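Local coordinates for xylose isomerase-like TIM barrel domain-containing protein (Sinorhizobium meliloti, PDB 3JU2) that is of unknown function but binds a zinc ion within a xylose isomerase-like TIM barrel, consistent with a metal-dependent enzyme, at residues A141-H146 with V179-W184; H204-W209 with G244-E249. All blocks are in the same frame, centred on the assembly; numbering follows the deposited sequence.

Contact 1 of 2, residues A141-H146 with V179-W184. With ZN (zinc ion), chain D.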
# COMPACT_ATOMS: atom_id res chain seq x y z
N ALA A 141 -15.27 -13.68 6.28
CA ALA A 141 -13.97 -13.10 6.61
C ALA A 141 -13.60 -12.03 5.59
O ALA A 141 -13.29 -12.33 4.43
CB ALA A 141 -12.88 -14.18 6.71
N ILE A 142 -13.67 -10.77 6.02
CA ILE A 142 -13.18 -9.66 5.20
C ILE A 142 -11.67 -9.76 5.18
O ILE A 142 -11.01 -9.74 6.22
CB ILE A 142 -13.59 -8.29 5.78
CG1 ILE A 142 -15.13 -8.17 5.82
CG2 ILE A 142 -12.95 -7.13 4.98
CD1 ILE A 142 -15.60 -6.94 6.56
N GLU A 143 -11.09 -9.87 3.99
CA GLU A 143 -9.64 -9.90 3.90
C GLU A 143 -9.19 -8.53 3.42
O GLU A 143 -9.36 -8.21 2.23
CB GLU A 143 -9.16 -11.01 2.95
CG GLU A 143 -7.67 -10.96 2.72
CD GLU A 143 -7.17 -12.13 1.88
OE1 GLU A 143 -7.92 -12.69 1.06
OE2 GLU A 143 -5.99 -12.47 2.04
N PRO A 144 -8.63 -7.70 4.34
CA PRO A 144 -8.10 -6.45 3.84
C PRO A 144 -6.94 -6.74 2.87
O PRO A 144 -6.11 -7.62 3.14
CB PRO A 144 -7.58 -5.76 5.10
CG PRO A 144 -7.40 -6.81 6.12
CD PRO A 144 -8.44 -7.84 5.81
N LEU A 145 -6.95 -6.05 1.73
CA LEU A 145 -5.91 -6.23 0.72
C LEU A 145 -4.91 -5.11 0.75
O LEU A 145 -5.22 -3.96 1.10
CB LEU A 145 -6.50 -6.38 -0.69
CG LEU A 145 -6.49 -7.80 -1.26
CD1 LEU A 145 -7.36 -8.78 -0.49
CD2 LEU A 145 -6.91 -7.78 -2.75
N HIS A 146 -3.68 -5.44 0.38
CA HIS A 146 -2.64 -4.43 0.25
C HIS A 146 -3.16 -3.17 -0.48
O HIS A 146 -3.88 -3.28 -1.49
CB HIS A 146 -1.45 -4.99 -0.53
CG HIS A 146 -0.20 -4.21 -0.31
ND1 HIS A 146 -0.00 -2.96 -0.85
CD2 HIS A 146 0.90 -4.48 0.43
CE1 HIS A 146 1.18 -2.50 -0.47
NE2 HIS A 146 1.75 -3.42 0.30
N VAL A 179 -0.60 -11.68 6.06
CA VAL A 179 0.61 -10.90 6.29
C VAL A 179 1.06 -10.07 5.08
O VAL A 179 1.62 -8.99 5.25
CB VAL A 179 1.79 -11.78 6.83
CG1 VAL A 179 1.38 -12.49 8.15
CG2 VAL A 179 2.30 -12.81 5.76
N TYR A 180 0.79 -10.56 3.86
CA TYR A 180 1.18 -9.85 2.63
C TYR A 180 0.47 -8.51 2.56
O TYR A 180 1.06 -7.50 2.18
CB TYR A 180 0.86 -10.67 1.38
CG TYR A 180 1.70 -10.27 0.19
CD1 TYR A 180 3.04 -10.62 0.14
CD2 TYR A 180 1.15 -9.54 -0.88
CE1 TYR A 180 3.85 -10.25 -0.95
CE2 TYR A 180 1.94 -9.18 -2.00
CZ TYR A 180 3.28 -9.55 -2.02
OH TYR A 180 4.07 -9.20 -3.09
N HIS A 181 -0.80 -8.52 2.96
CA HIS A 181 -1.65 -7.34 2.88
C HIS A 181 -1.47 -6.32 4.01
O HIS A 181 -1.71 -5.14 3.80
CB HIS A 181 -3.09 -7.81 2.78
CG HIS A 181 -3.35 -8.65 1.57
ND1 HIS A 181 -2.78 -8.39 0.34
CD2 HIS A 181 -4.13 -9.75 1.40
CE1 HIS A 181 -3.20 -9.29 -0.54
NE2 HIS A 181 -4.02 -10.12 0.09
N VAL A 182 -1.01 -6.77 5.19
CA VAL A 182 -1.06 -5.93 6.41
C VAL A 182 0.27 -5.69 7.12
O VAL A 182 0.34 -4.82 8.00
CB VAL A 182 -2.04 -6.52 7.47
CG1 VAL A 182 -3.42 -6.75 6.88
CG2 VAL A 182 -1.48 -7.84 8.05
N TRP A 183 1.32 -6.44 6.74
CA TRP A 183 2.60 -6.39 7.49
C TRP A 183 3.17 -4.97 7.67
O TRP A 183 3.78 -4.69 8.69
CB TRP A 183 3.69 -7.31 6.85
CG TRP A 183 4.28 -6.69 5.61
CD1 TRP A 183 3.76 -6.72 4.33
CD2 TRP A 183 5.44 -5.87 5.55
NE1 TRP A 183 4.56 -5.99 3.49
CE2 TRP A 183 5.59 -5.45 4.21
CE3 TRP A 183 6.39 -5.46 6.51
CZ2 TRP A 183 6.64 -4.63 3.81
CZ3 TRP A 183 7.43 -4.66 6.11
CH2 TRP A 183 7.55 -4.24 4.76
N TRP A 184 2.98 -4.10 6.67
CA TRP A 184 3.53 -2.75 6.60
C TRP A 184 2.80 -1.76 7.56
O TRP A 184 3.27 -0.64 7.80
CB TRP A 184 3.42 -2.25 5.14
CG TRP A 184 2.00 -2.25 4.73
CD1 TRP A 184 1.28 -3.27 4.20
CD2 TRP A 184 1.07 -1.19 4.98
NE1 TRP A 184 -0.05 -2.91 4.07
CE2 TRP A 184 -0.19 -1.63 4.54
CE3 TRP A 184 1.20 0.11 5.51
CZ2 TRP A 184 -1.33 -0.84 4.65
CZ3 TRP A 184 0.07 0.89 5.61
CH2 TRP A 184 -1.17 0.43 5.17
ZN ZN D . -4.67 -14.05 1.85
O HOH W 1 -5.05 -12.74 -0.61
O HOH W 2 4.30 -3.43 1.44

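Contact 2 of 2, residues H204-W209 with G244-E249. With ZN (zinc ion), chain D.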
# COMPACT_ATOMS: atom_id res chain seq x y z
N HIS A 204 -5.61 -16.69 9.30
CA HIS A 204 -4.29 -16.09 9.27
C HIS A 204 -3.54 -16.68 8.06
O HIS A 204 -3.31 -17.90 7.97
CB HIS A 204 -3.57 -16.37 10.60
CG HIS A 204 -2.15 -15.92 10.64
ND1 HIS A 204 -1.25 -16.44 11.54
CD2 HIS A 204 -1.47 -14.98 9.93
CE1 HIS A 204 -0.08 -15.86 11.38
NE2 HIS A 204 -0.18 -14.98 10.40
N HIS A 205 -3.18 -15.81 7.11
CA HIS A 205 -2.50 -16.26 5.88
C HIS A 205 -1.06 -15.86 5.92
O HIS A 205 -0.72 -14.74 6.34
CB HIS A 205 -3.13 -15.70 4.61
CG HIS A 205 -4.57 -16.08 4.42
ND1 HIS A 205 -5.27 -15.71 3.29
CD2 HIS A 205 -5.43 -16.77 5.19
CE1 HIS A 205 -6.52 -16.15 3.39
NE2 HIS A 205 -6.64 -16.80 4.54
N ILE A 206 -0.20 -16.75 5.47
CA ILE A 206 1.22 -16.54 5.52
C ILE A 206 1.93 -16.70 4.18
O ILE A 206 1.45 -17.35 3.32
CB ILE A 206 1.88 -17.35 6.64
CG1 ILE A 206 1.52 -18.82 6.52
CG2 ILE A 206 1.41 -16.87 7.96
CD1 ILE A 206 2.50 -19.73 7.18
N CYS A 207 3.09 -16.09 4.09
CA CYS A 207 3.89 -15.88 2.90
C CYS A 207 4.88 -14.80 3.26
O CYS A 207 5.04 -14.54 4.40
CB CYS A 207 3.04 -15.47 1.71
SG CYS A 207 2.13 -14.01 1.89
N ASP A 208 5.56 -14.19 2.32
CA ASP A 208 6.54 -13.19 2.65
C ASP A 208 6.59 -12.09 1.62
O ASP A 208 6.18 -12.26 0.52
CB ASP A 208 7.92 -13.81 2.82
CG ASP A 208 8.71 -13.20 3.97
OD1 ASP A 208 9.57 -13.89 4.49
OD2 ASP A 208 8.51 -12.06 4.34
N TRP A 209 7.08 -10.96 2.04
CA TRP A 209 7.27 -9.79 1.19
C TRP A 209 8.73 -9.78 0.75
O TRP A 209 9.65 -9.54 1.54
CB TRP A 209 6.95 -8.49 1.96
CG TRP A 209 7.03 -7.28 1.08
CD1 TRP A 209 8.14 -6.53 0.82
CD2 TRP A 209 5.97 -6.71 0.31
NE1 TRP A 209 7.84 -5.52 -0.06
CE2 TRP A 209 6.51 -5.60 -0.39
CE3 TRP A 209 4.62 -7.03 0.13
CZ2 TRP A 209 5.74 -4.79 -1.26
CZ3 TRP A 209 3.84 -6.22 -0.72
CH2 TRP A 209 4.41 -5.12 -1.42
N GLY A 244 -5.80 -20.78 15.47
CA GLY A 244 -6.10 -21.54 14.26
C GLY A 244 -4.88 -21.70 13.35
O GLY A 244 -3.81 -21.14 13.60
N ALA A 245 -5.05 -22.52 12.32
CA ALA A 245 -3.96 -22.91 11.43
C ALA A 245 -3.44 -21.71 10.65
O ALA A 245 -4.22 -20.82 10.31
CB ALA A 245 -4.44 -24.01 10.47
N GLN A 246 -2.13 -21.69 10.41
CA GLN A 246 -1.52 -20.70 9.53
C GLN A 246 -1.64 -21.22 8.09
O GLN A 246 -1.17 -22.32 7.79
CB GLN A 246 -0.06 -20.50 9.86
CG GLN A 246 0.18 -19.92 11.26
CD GLN A 246 1.62 -19.72 11.56
OE1 GLN A 246 2.35 -19.08 10.80
NE2 GLN A 246 2.05 -20.25 12.69
N GLU A 247 -2.25 -20.42 7.22
CA GLU A 247 -2.58 -20.82 5.86
C GLU A 247 -1.62 -20.21 4.83
O GLU A 247 -1.61 -19.00 4.59
CB GLU A 247 -4.04 -20.47 5.57
CG GLU A 247 -4.53 -20.69 4.13
CD GLU A 247 -5.86 -19.99 3.85
OE1 GLU A 247 -6.84 -20.19 4.62
OE2 GLU A 247 -5.94 -19.23 2.84
N VAL A 248 -0.79 -21.07 4.24
CA VAL A 248 0.13 -20.66 3.19
C VAL A 248 -0.56 -20.26 1.87
O VAL A 248 -1.13 -21.11 1.16
CB VAL A 248 1.19 -21.73 2.90
CG1 VAL A 248 2.20 -21.21 1.88
CG2 VAL A 248 1.93 -22.09 4.16
N GLU A 249 -0.43 -18.98 1.53
CA GLU A 249 -0.95 -18.43 0.26
C GLU A 249 0.14 -17.66 -0.51
O GLU A 249 0.48 -16.50 -0.18
CB GLU A 249 -2.18 -17.56 0.51
CG GLU A 249 -2.89 -17.10 -0.78
CD GLU A 249 -4.07 -16.22 -0.50
OE1 GLU A 249 -3.96 -15.39 0.43
OE2 GLU A 249 -5.12 -16.35 -1.17
ZN ZN D . -4.67 -14.05 1.85
O HOH W 3 -6.11 -19.44 9.08
O HOH W 4 -8.83 -18.29 4.86

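Contact 1 of 2, residues A141-H146 with V179-W184
H181 lies against the chain running from E143 to H146, and its side chain has the largest share of the contact. Its CB comes first, 3.0 Å from P144 O. With CG anti to the carbonyl carbon (chi1 -60°), the imidazole lies flat against L145, whose CA covers one ring face. H181 ND1 lies 3.1 Å from H146 N. CE1 and NE2 meet the L145 side chain, whose CG makes a CH-pi contact 3.8 Å from the ring centroid. At the ring edge, H181 CD2 comes within 3.4 Å of E143 OE2, with carboxylate and ring planes 71° apart. Finally, a water 2.9 Å from H181 NE2 joins this tip nitrogen to E143 OE2. Histidine suits this place, flat enough for L145 to lie over and, at NE2, polar enough to share a water with the zinc ligand E143, whose OE2 binds the zinc ion at 2.1 Å. Farther along, H146 meets the W184 indole obliquely, while W184 NE1 donates a hydrogen bond to H181 O. P147 of the second subunit packs on H146 and W184. The loop after strand 140-142 and helix 179-182, which directly follows strand 173-178, thus meet beside the zinc at the C-terminal end of the TIM barrel.

Contact 2 of 2, residues H204-W209 with G244-E249
Three backbone hydrogen bonds join H204-I206 to E247-E249 in parallel pairing: E247 N to H204 O at 2.8 Å, I206 N to E247 O, and E249 N to I206 O at 3.1 Å. H205 pairs with E247 and I206 with V248.

H205 ND1 binds the zinc ion at 2.3 Å and E249 OE1 at 2.1 Å, the ring and carboxylate planes standing 79° apart; a histidine and an extended glutamate thus reach one ion from one strand and from just beyond the end of its neighbour. E143 and D178 complete the site.

Polar packing surrounds the histidine. E247 OE2 rests 3.0 Å from H205 NE2, over the ring face and so badly angled for a hydrogen bond, while a water bridges H205 NE2, 2.7 Å away, to E247 OE1. T63 and N11 hold the two carboxylate oxygens, making E247 a second-shell residue. Were E247 replaced by an alanine, the water would probably lose its acceptor there, T63 and N11 their carboxylate partner, and a gap would open over the H205 ring.

On the face with H204, Q246 and V248, I206 CD1 meets V248 CG2 at 3.9 Å, and its side chain crosses that of Q246 at about a right angle; branched side chains suit this packing between barrel and helices.

Strand 201-206, helix 230-239 and strand 246-248 form a beta-alpha-beta unit, with metal ligands at the C-terminal strand ends, as in TIM-barrel metal sites.

In the fold
From the N terminus, the chain reaches contact 1 at strand 140-142. It then passes through helix 159-169 and strand 173-178 before 179-184 returns to 141-146 and closes that loop. Contact 2 opens only afterwards, on strand 201-206, and closes through helix 230-239 at 244-249, so the two loops lie in series, neither nested nor crossed. Their centres are about 11 Å apart. V179 N and H205 O probably form a hydrogen bond between them, and the Y180 ring packs on W209. Together they tie four consecutive barrel strands, from 140-142 to 246-248, around one zinc ion, to which contact 1 gives one ligand and contact 2 two, D178 between them supplying the fourth.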